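Local coordinates for protein 3-oxoadipate enol-lactonase (Burkholderia xenovorans, PDB 2XUA) that probably hydrolyses the enol-lactone of 3-oxoadipate during catechol breakdown, as an alpha/beta hydrolase with a helical cap over its active-site pocket, at residues Y186-N189 with C190-I193; P137-V140 with K141-E145. All coordinates share one frame; numbering follows the deposited sequence.

In the fold
Interactions 1 and 2 lie on helices 183-195 and 132-145, both in the helical cap inserted between strands 117-123 and 209-214 of the alpha/beta hydrolase sheet. Their centres are 11 Å apart, and each sends one side chain to the bound laevulinic acid: Tyr186 to its keto oxygen, Arg138 toward its carboxylate. These two also touch each other, Arg138 CD standing 3.4 Å from Tyr186 OH and 3.5 Å from Cys190 SG. Farther along the helices, Ala187 CB packs on Arg143 CG at 3.4 Å, and Arg143 forms a salt bridge with Glu191 whose modelled length is improbably short. The packing at Arg138 and Ala187 thus joins two walls of one pocket.

Interaction 1 (Y186-N189 with C190-I193); sequences YASN and CEAI. With SHF (laevulinic acid), chain C.
Tyr186 and Cys190, one helical turn apart, meet through a sulfur-aromatic contact on helix 183-195 of the cap of this alpha/beta hydrolase. From CB, the tyrosine swings CG anti to its own nitrogen (chi1 -180°), carrying the ring away from the helix backbone toward the ligand. One flank of the ring passes the cysteine: CD2 lies 3.8 Å and CE2 3.5 Å from Cys190 SG. The sulfur sits obliquely, 4.3 Å from the ring centroid and 42° off the normal. On the other flank, CE1 comes within 3.4 Å of laevulinic acid O4, which approaches the ring edge close to its plane. The phenol OH donates a hydrogen bond to this keto oxygen, and Arg157 provides the ligand with another. Met147, Leu150 and Val154 of helix 147-154 also touch the tyrosine side chain.

In the backbone, the Tyr186 carbonyl accepts the Cys190 N-H in a regular helical bond with an N-H...O angle of 158°. Elsewhere on the turn, Asn189 ND2 reaches outside it to the Arg61 carbonyl, while Ile193 folds CD1 back to 3.3 Å from Asn189 O. At the ligand end, Tyr186 OH stands 2.7 Å from laevulinic acid O4.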
ATOM      1  N   TYR B 186       1.904 -15.414  -8.343  1.00 16.53           N
ATOM      2  CA  TYR B 186       1.693 -16.047  -7.028  1.00 15.66           C
ATOM      3  C   TYR B 186       1.873 -17.578  -7.127  1.00 16.72           C
ATOM      4  O   TYR B 186       2.635 -18.176  -6.385  1.00 17.19           O
ATOM      5  CB  TYR B 186       0.272 -15.742  -6.582  1.00 13.37           C
ATOM      6  CG  TYR B 186      -0.087 -16.329  -5.246  1.00 18.15           C
ATOM      7  CD1 TYR B 186       0.145 -15.613  -4.053  1.00 16.63           C
ATOM      8  CD2 TYR B 186      -0.636 -17.623  -5.153  1.00 17.53           C
ATOM      9  CE1 TYR B 186      -0.226 -16.137  -2.802  1.00 20.27           C
ATOM     10  CE2 TYR B 186      -0.964 -18.185  -3.892  1.00 15.97           C
ATOM     11  CZ  TYR B 186      -0.773 -17.435  -2.729  1.00 18.57           C
ATOM     12  OH  TYR B 186      -1.086 -17.969  -1.483  1.00 17.91           O
ATOM     13  N   ALA B 187       1.148 -18.217  -8.037  1.00 17.99           N
ATOM     14  CA  ALA B 187       1.353 -19.658  -8.257  1.00 18.92           C
ATOM     15  C   ALA B 187       2.842 -20.014  -8.553  1.00 18.94           C
ATOM     16  O   ALA B 187       3.366 -21.012  -8.048  1.00 20.74           O
ATOM     17  CB  ALA B 187       0.445 -20.122  -9.397  1.00 18.00           C
ATOM     18  N   SER B 188       3.552 -19.217  -9.342  1.00 19.56           N
ATOM     19  CA  SER B 188       4.945 -19.597  -9.620  1.00 19.43           C
ATOM     20  C   SER B 188       5.821 -19.576  -8.379  1.00 18.34           C
ATOM     21  O   SER B 188       6.792 -20.312  -8.292  1.00 16.67           O
ATOM     22  CB  SER B 188       5.570 -18.732 -10.708  1.00 20.47           C
ATOM     23  OG  SER B 188       4.842 -18.897 -11.905  1.00 23.76           O
ATOM     24  N   ASN B 189       5.490 -18.686  -7.441  1.00 18.62           N
ATOM     25  CA  ASN B 189       6.195 -18.601  -6.155  1.00 17.26           C
ATOM     26  C   ASN B 189       5.776 -19.762  -5.292  1.00 17.24           C
ATOM     27  O   ASN B 189       6.603 -20.335  -4.567  1.00 20.10           O
ATOM     28  CB  ASN B 189       5.922 -17.238  -5.488  1.00 16.86           C
ATOM     29  CG  ASN B 189       6.795 -16.130  -6.087  1.00 14.40           C
ATOM     30  OD1 ASN B 189       7.992 -16.177  -5.934  1.00 15.73           O
ATOM     31  ND2 ASN B 189       6.216 -15.192  -6.801  1.00 10.75           N
ATOM     32  N   CYS B 190       4.520 -20.179  -5.386  1.00 17.20           N
ATOM     33  CA  CYS B 190       4.144 -21.416  -4.689  1.00 17.94           C
ATOM     34  C   CYS B 190       5.079 -22.561  -5.063  1.00 17.46           C
ATOM     35  O   CYS B 190       5.593 -23.271  -4.197  1.00 16.09           O
ATOM     36  CB  CYS B 190       2.712 -21.812  -5.054  1.00 17.92           C
ATOM     37  SG  CYS B 190       1.436 -20.721  -4.368  1.00 18.79           S
ATOM     38  N   GLU B 191       5.291 -22.690  -6.375  1.00 18.18           N
ATOM     39  CA  GLU B 191       6.185 -23.687  -6.943  1.00 18.96           C
ATOM     40  C   GLU B 191       7.598 -23.532  -6.412  1.00 19.34           C
ATOM     41  O   GLU B 191       8.184 -24.503  -5.882  1.00 18.79           O
ATOM     42  CB  GLU B 191       6.092 -23.654  -8.476  1.00 18.65           C
ATOM     43  CG  GLU B 191       4.772 -24.267  -8.915  1.00 20.41           C
ATOM     44  CD  GLU B 191       4.315 -23.936 -10.361  1.00 25.45           C
ATOM     45  OE1 GLU B 191       4.684 -22.893 -10.945  1.00 28.53           O
ATOM     46  OE2 GLU B 191       3.480 -24.710 -10.868  1.00 25.12           O
ATOM     47  N   ALA B 192       8.117 -22.291  -6.439  1.00 19.28           N
ATOM     48  CA  ALA B 192       9.434 -22.075  -5.844  1.00 18.26           C
ATOM     49  C   ALA B 192       9.614 -22.528  -4.413  1.00 17.95           C
ATOM     50  O   ALA B 192      10.673 -23.096  -4.065  1.00 18.02           O
ATOM     51  CB  ALA B 192       9.916 -20.591  -6.008  1.00 18.26           C
ATOM     52  N   ILE B 193       8.672 -22.139  -3.536  1.00 16.82           N
ATOM     53  CA  ILE B 193       8.776 -22.461  -2.128  1.00 16.46           C
ATOM     54  C   ILE B 193       8.669 -24.014  -1.960  1.00 17.45           C
ATOM     55  O   ILE B 193       9.414 -24.621  -1.189  1.00 17.99           O
ATOM     56  CB  ILE B 193       7.658 -21.752  -1.341  1.00 16.94           C
ATOM     57  CG1 ILE B 193       7.810 -20.195  -1.441  1.00 16.46           C
ATOM     58  CG2 ILE B 193       7.590 -22.260   0.072  1.00 14.91           C
ATOM     59  CD1 ILE B 193       6.417 -19.502  -1.366  1.00 17.70           C
TER
HETATM   60  C4  SHF C1265       0.811 -17.030   1.452  1.00 26.30           C
HETATM   61  C5  SHF C1265       1.788 -16.045   2.108  1.00 24.90           C
HETATM   62  C3  SHF C1265       0.728 -18.480   1.955  1.00 26.34           C
HETATM   63  C2  SHF C1265       1.184 -18.800   3.402  1.00 34.54           C
HETATM   64  C1  SHF C1265       0.503 -20.116   3.968  1.00 35.39           C
HETATM   65  O4  SHF C1265       0.054 -16.639   0.544  1.00 18.91           O
HETATM   66  O1  SHF C1265      -0.497 -19.899   4.678  1.00 36.43           O
HETATM   67  OH1 SHF C1265       1.005 -21.277   3.786  1.00 37.78           O

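Interaction 2 (P137-V140 with K141-E145). With SHF (laevulinic acid), chain C.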
ATOM      1  N   PRO B 137      -2.230 -27.753  -4.697  1.00 20.70           N
ATOM      2  CA  PRO B 137      -3.613 -27.256  -4.813  1.00 21.63           C
ATOM      3  C   PRO B 137      -3.702 -25.736  -4.738  1.00 21.22           C
ATOM      4  O   PRO B 137      -4.559 -25.119  -5.348  1.00 22.40           O
ATOM      5  CB  PRO B 137      -4.321 -27.817  -3.557  1.00 21.72           C
ATOM      6  CG  PRO B 137      -3.461 -28.918  -3.076  1.00 22.50           C
ATOM      7  CD  PRO B 137      -2.051 -28.662  -3.532  1.00 21.79           C
ATOM      8  N   ARG B 138      -2.821 -25.126  -3.978  1.00 21.68           N
ATOM      9  CA  ARG B 138      -2.804 -23.680  -3.879  1.00 20.48           C
ATOM     10  C   ARG B 138      -2.583 -23.012  -5.221  1.00 19.40           C
ATOM     11  O   ARG B 138      -3.312 -22.066  -5.585  1.00 19.43           O
ATOM     12  CB  ARG B 138      -1.728 -23.251  -2.891  1.00 21.62           C
ATOM     13  CG  ARG B 138      -1.872 -21.770  -2.513  1.00 25.75           C
ATOM     14  CD  ARG B 138      -0.713 -21.369  -1.661  1.00 31.17           C
ATOM     15  NE  ARG B 138      -0.739 -21.648  -0.217  1.00 37.61           N
ATOM     16  CZ  ARG B 138      -1.802 -21.905   0.539  1.00 37.52           C
ATOM     17  NH1 ARG B 138      -3.013 -21.974  -0.000  1.00 40.27           N
ATOM     18  NH2 ARG B 138      -1.636 -22.104   1.860  1.00 33.13           N
ATOM     19  N   ALA B 139      -1.582 -23.515  -5.951  1.00 18.62           N
ATOM     20  CA  ALA B 139      -1.200 -23.048  -7.267  1.00 18.57           C
ATOM     21  C   ALA B 139      -2.303 -23.286  -8.242  1.00 18.37           C
ATOM     22  O   ALA B 139      -2.597 -22.424  -9.049  1.00 17.45           O
ATOM     23  CB  ALA B 139       0.095 -23.767  -7.746  1.00 17.49           C
ATOM     24  N   VAL B 140      -2.950 -24.439  -8.147  1.00 18.98           N
ATOM     25  CA  VAL B 140      -4.097 -24.743  -9.031  1.00 20.20           C
ATOM     26  C   VAL B 140      -5.221 -23.740  -8.799  1.00 20.01           C
ATOM     27  O   VAL B 140      -5.793 -23.151  -9.732  1.00 20.23           O
ATOM     28  CB  VAL B 140      -4.653 -26.223  -8.811  1.00 20.59           C
ATOM     29  CG1 VAL B 140      -6.041 -26.353  -9.482  1.00 19.86           C
ATOM     30  CG2 VAL B 140      -3.686 -27.260  -9.332  1.00 20.93           C
ATOM     31  N   LYS B 141      -5.535 -23.527  -7.531  1.00 21.95           N
ATOM     32  CA  LYS B 141      -6.605 -22.627  -7.170  1.00 21.82           C
ATOM     33  C   LYS B 141      -6.291 -21.203  -7.651  1.00 21.14           C
ATOM     34  O   LYS B 141      -7.157 -20.533  -8.214  1.00 20.48           O
ATOM     35  CB  LYS B 141      -6.850 -22.657  -5.672  1.00 22.94           C
ATOM     36  CG  LYS B 141      -8.209 -22.070  -5.282  1.00 27.86           C
ATOM     37  CD  LYS B 141      -8.456 -22.069  -3.769  1.00 32.21           C
ATOM     38  CE  LYS B 141      -9.978 -21.943  -3.500  1.00 36.48           C
ATOM     39  NZ  LYS B 141     -10.601 -23.288  -3.250  1.00 38.91           N
ATOM     40  N   ALA B 142      -5.051 -20.760  -7.459  1.00 21.13           N
ATOM     41  CA  ALA B 142      -4.738 -19.385  -7.796  1.00 20.75           C
ATOM     42  C   ALA B 142      -4.915 -19.230  -9.293  1.00 21.84           C
ATOM     43  O   ALA B 142      -5.565 -18.270  -9.744  1.00 19.99           O
ATOM     44  CB  ALA B 142      -3.344 -19.051  -7.368  1.00 20.33           C
ATOM     45  N   ARG B 143      -4.320 -20.191 -10.049  1.00 21.52           N
ATOM     46  CA  ARG B 143      -4.290 -20.145 -11.527  1.00 22.73           C
ATOM     47  C   ARG B 143      -5.643 -20.283 -12.202  1.00 22.27           C
ATOM     48  O   ARG B 143      -5.879 -19.661 -13.239  1.00 21.94           O
ATOM     49  CB  ARG B 143      -3.287 -21.182 -12.127  1.00 22.92           C
ATOM     50  CG  ARG B 143      -1.858 -20.804 -11.835  1.00 26.18           C
ATOM     51  CD  ARG B 143      -0.784 -21.355 -12.805  1.00 27.16           C
ATOM     52  NE  ARG B 143      -0.145 -22.457 -12.156  1.00 29.40           N
ATOM     53  CZ  ARG B 143       1.139 -22.570 -11.870  1.00 22.75           C
ATOM     54  NH1 ARG B 143       2.063 -21.664 -12.194  1.00 23.25           N
ATOM     55  NH2 ARG B 143       1.482 -23.664 -11.272  1.00 26.01           N
ATOM     56  N   THR B 144      -6.567 -21.028 -11.584  1.00 23.76           N
ATOM     57  CA  THR B 144      -7.831 -21.396 -12.255  1.00 23.57           C
ATOM     58  C   THR B 144      -9.036 -20.742 -11.674  1.00 25.28           C
ATOM     59  O   THR B 144     -10.125 -20.787 -12.269  1.00 25.39           O
ATOM     60  CB  THR B 144      -8.066 -22.931 -12.261  1.00 23.45           C
ATOM     61  OG1 THR B 144      -8.278 -23.409 -10.934  1.00 20.22           O
ATOM     62  CG2 THR B 144      -6.837 -23.634 -12.834  1.00 21.69           C
ATOM     63  N   GLU B 145      -8.861 -20.106 -10.521  1.00 25.98           N
ATOM     64  CA  GLU B 145      -9.996 -19.490  -9.809  1.00 26.96           C
ATOM     65  C   GLU B 145      -9.693 -18.038  -9.376  1.00 27.20           C
ATOM     66  O   GLU B 145     -10.616 -17.270  -9.082  1.00 27.37           O
ATOM     67  CB  GLU B 145     -10.395 -20.319  -8.578  1.00 28.44           C
ATOM     68  CG  GLU B 145     -11.064 -21.619  -8.868  1.00 31.33           C
ATOM     69  CD  GLU B 145     -11.515 -22.310  -7.600  1.00 36.96           C
ATOM     70  OE1 GLU B 145     -11.359 -23.534  -7.507  1.00 39.48           O
ATOM     71  OE2 GLU B 145     -11.986 -21.624  -6.672  1.00 38.59           O
TER
HETATM   72  C4  SHF C1265       0.811 -17.030   1.452  1.00 26.30           C
HETATM   73  C5  SHF C1265       1.788 -16.045   2.108  1.00 24.90           C
HETATM   74  C3  SHF C1265       0.728 -18.480   1.955  1.00 26.34           C
HETATM   75  C2  SHF C1265       1.184 -18.800   3.402  1.00 34.54           C
HETATM   76  C1  SHF C1265       0.503 -20.116   3.968  1.00 35.39           C
HETATM   77  O4  SHF C1265       0.054 -16.639   0.544  1.00 18.91           O
HETATM   78  O1  SHF C1265      -0.497 -19.899   4.678  1.00 36.43           O
HETATM   79  OH1 SHF C1265       1.005 -21.277   3.786  1.00 37.78           O
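Thr144 and Val140 are joined by two hydrogen bonds to a single acceptor. Both the backbone N and the hydroxyl of Thr144 donate to Val140 O, OG1 from 2.8 Å. The hydroxyl comes from above the carbonyl plane, 44° out of it, whereas the backbone N lies nearly in line with the carbonyl, but its N-H points off that line, with an N-H...O angle of 136°. Thr144 chi1 of 67° sets OG1 between its own N and carbonyl carbon, turned back toward the preceding turn. The methyl CG2 is also close, 3.3 Å from Val140 O. The other backbone bonds between the two segments run from Lys141, Ala142 and Arg143 to the carbonyls four residues earlier.

These residues lie on helix 132-145, in the cap that an alpha/beta hydrolase places over its core domain. Pro137 has no N-H to offer the turn before it, and the helix is kinked there.

Van der Waals contacts set side chains against the helix itself. Arg143 rests the start of its side chain on the backbone, CG lying 3.3 Å from Ala139 O. Bending farther out brings NH2 to 3.8 Å from Ala139 CB, obliquely to the guanidinium plane. Lys141 CB lies against Pro137 O at 3.4 Å, and beyond it the lysine packs on Ala149 and Leu150 of helix 147-154.

The charged ends of the two arginines have different partners. Arg143 NH1 forms a salt bridge with Glu184 of helix 183-195; its pairing with Glu191 is modelled with doubtful geometry. Arg138 instead runs extended to CG and CD, then bends at chi3 to bring the guanidinium edge toward laevulinic acid. Its NH2 makes a weak hydrogen bond of 3.4 Å to the carboxylate oxygen OH1, which lies near the guanidinium plane, while NE passes 4.1 Å from ligand C3.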